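Local coordinates for putative ATP-grasp superfamily protein (Archaeoglobus fulgidus, PDB 3DF7) that is of unknown function but, as a putative member of the ATP-grasp superfamily, probably binds ATP and a metal ion, at residues K139-C144 with G158-E163. Residues are numbered along the deposited sequence; the frame is centred on the assembly and turned at random.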
loop_
_atom_site.group_PDB
_atom_site.type_symbol
_atom_site.label_atom_id
_atom_site.label_comp_id
_atom_site.label_asym_id
_atom_site.label_seq_id
_atom_site.Cartn_x
_atom_site.Cartn_y
_atom_site.Cartn_z
ATOM N N LYS A 139 -16.851 -5.112 -6.342
ATOM C CA LYS A 139 -15.832 -5.125 -5.304
ATOM C C LYS A 139 -16.363 -4.421 -4.064
ATOM O O LYS A 139 -17.182 -3.508 -4.163
ATOM C CB LYS A 139 -14.545 -4.464 -5.808
ATOM C CG LYS A 139 -14.678 -3.021 -6.247
ATOM C CD LYS A 139 -13.677 -2.692 -7.359
ATOM C CE LYS A 139 -12.244 -3.014 -6.968
ATOM N NZ LYS A 139 -11.299 -2.777 -8.102
ATOM N N PRO A 140 -15.926 -4.859 -2.875
ATOM C CA PRO A 140 -16.385 -4.244 -1.626
ATOM C C PRO A 140 -16.038 -2.760 -1.593
ATOM O O PRO A 140 -14.967 -2.366 -2.053
ATOM C CB PRO A 140 -15.629 -5.032 -0.555
ATOM C CG PRO A 140 -15.413 -6.374 -1.199
ATOM C CD PRO A 140 -15.010 -5.981 -2.601
ATOM N N ARG A 141 -16.941 -1.937 -1.065
ATOM C CA ARG A 141 -16.682 -0.502 -0.983
ATOM C C ARG A 141 -15.412 -0.242 -0.182
ATOM O O ARG A 141 -14.666 0.685 -0.481
ATOM C CB ARG A 141 -17.874 0.234 -0.351
ATOM C CG ARG A 141 -19.024 0.483 -1.325
ATOM C CD ARG A 141 -20.181 1.268 -0.693
ATOM N NE ARG A 141 -19.816 2.629 -0.297
ATOM C CZ ARG A 141 -20.699 3.564 0.050
ATOM N NH1 ARG A 141 -21.997 3.288 0.047
ATOM N NH2 ARG A 141 -20.292 4.774 0.398
ATOM N N THR A 142 -15.162 -1.068 0.831
ATOM C CA THR A 142 -13.958 -0.922 1.647
ATOM C C THR A 142 -13.240 -2.269 1.659
ATOM O O THR A 142 -13.791 -3.270 2.111
ATOM C CB THR A 142 -14.282 -0.533 3.105
ATOM O OG1 THR A 142 -14.494 -1.719 3.882
ATOM C CG2 THR A 142 -15.532 0.337 3.161
ATOM N N ALA A 143 -12.014 -2.288 1.154
ATOM C CA ALA A 143 -11.230 -3.516 1.101
ATOM C C ALA A 143 -9.910 -3.229 0.417
ATOM O O ALA A 143 -9.866 -2.510 -0.579
ATOM C CB ALA A 143 -11.993 -4.597 0.338
ATOM N N CYS A 144 -8.831 -3.799 0.945
ATOM C CA CYS A 144 -7.510 -3.582 0.369
ATOM C C CYS A 144 -7.299 -4.479 -0.849
ATOM O O CYS A 144 -8.138 -4.521 -1.752
ATOM C CB CYS A 144 -6.437 -3.864 1.410
ATOM S SG CYS A 144 -6.499 -5.542 2.039
ATOM N N GLY A 158 -23.131 -3.027 0.038
ATOM C CA GLY A 158 -21.774 -2.824 0.513
ATOM C C GLY A 158 -20.728 -2.909 -0.587
ATOM O O GLY A 158 -19.543 -2.718 -0.327
ATOM N N HIS A 159 -21.163 -3.199 -1.811
ATOM C CA HIS A 159 -20.253 -3.299 -2.952
ATOM C C HIS A 159 -20.525 -2.202 -3.974
ATOM O O HIS A 159 -21.552 -1.523 -3.928
ATOM C CB HIS A 159 -20.419 -4.640 -3.679
ATOM C CG HIS A 159 -19.772 -5.804 -2.994
ATOM N ND1 HIS A 159 -20.171 -6.261 -1.756
ATOM C CD2 HIS A 159 -18.776 -6.629 -3.395
ATOM C CE1 HIS A 159 -19.451 -7.317 -1.426
ATOM N NE2 HIS A 159 -18.596 -7.562 -2.403
ATOM N N ILE A 160 -19.590 -2.031 -4.899
ATOM C CA ILE A 160 -19.775 -1.072 -5.976
ATOM C C ILE A 160 -19.596 -1.867 -7.256
ATOM O O ILE A 160 -19.016 -2.957 -7.245
ATOM C CB ILE A 160 -18.718 0.070 -5.980
ATOM C CG1 ILE A 160 -17.311 -0.513 -6.140
ATOM C CG2 ILE A 160 -18.841 0.903 -4.721
ATOM C CD1 ILE A 160 -16.273 0.514 -6.565
ATOM N N ALA A 161 -20.123 -1.333 -8.348
ATOM C CA ALA A 161 -19.976 -1.953 -9.650
ATOM C C ALA A 161 -18.951 -1.056 -10.323
ATOM O O ALA A 161 -19.023 0.167 -10.193
ATOM C CB ALA A 161 -21.301 -1.912 -10.414
ATOM N N GLN A 162 -17.985 -1.645 -11.016
ATOM C CA GLN A 162 -16.983 -0.830 -11.681
ATOM C C GLN A 162 -16.537 -1.408 -13.005
ATOM O O GLN A 162 -16.174 -2.581 -13.107
ATOM C CB GLN A 162 -15.764 -0.619 -10.780
ATOM C CG GLN A 162 -14.750 0.360 -11.371
ATOM C CD GLN A 162 -13.679 0.765 -10.379
ATOM O OE1 GLN A 162 -12.792 -0.020 -10.045
ATOM N NE2 GLN A 162 -13.765 2.000 -9.894
ATOM N N GLU A 163 -16.577 -0.555 -14.020
ATOM C CA GLU A 163 -16.173 -0.918 -15.368
ATOM C C GLU A 163 -14.818 -1.612 -15.356
ATOM O O GLU A 163 -13.879 -1.165 -14.694
ATOM C CB GLU A 163 -16.118 0.350 -16.236
ATOM C CG GLU A 163 -15.289 0.224 -17.515
ATOM C CD GLU A 163 -15.245 1.513 -18.315
ATOM O OE1 GLU A 163 -15.278 2.598 -17.703
ATOM O OE2 GLU A 163 -15.161 1.444 -19.556
HETATM O O HOH W 1 -17.423 -2.635 1.884
#
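Arg141 N donates a nearly straight hydrogen bond of 2.8 Å to Gly158 O. Lys139 and Ile160 form an antiparallel hydrogen-bonded pair, with Ile160 N to Lys139 O at 2.9 Å and Lys139 N to Ile160 O at 3.2 Å. A water extends the pairing into the loop: it accepts from Thr142 N and donates to Gly158 O, which thus takes two bonds. Pro140, which has no N-H to give, pairs with His159 at the non-hydrogen-bonded position, and the two side chains lie side by side. Pro140 CA lies over one face of the imidazole, 3.9 Å from the ring centroid, a CH-pi contact. Chi1 of -77° sets His159 CG beside its own backbone N, and chi2 of 64° turns the ring face to Pro140 CA. Pro140 CG reaches His159 NE2 at 3.6 Å. With an alanine at His159 the ring is gone, and Pro140 CA and CG would probably lose their aromatic partner. Among the aliphatic contacts, Lys139 CG meets Ile160 CG1 at 3.6 Å, and Arg141 CG packs on Ile160 CG2 at 3.4 Å. The guanidinium of Arg141 turns to Asp110 in a salt bridge, and Trp112 of helix 111-118 touches both Arg141 and Ile160. The contact joins edge strand 136-140 to central strand 159-163 in a three-stranded antiparallel sheet of the ATP-grasp domain. Main-chain bonds thus fix the strand register, and side chains add mostly nonpolar packing.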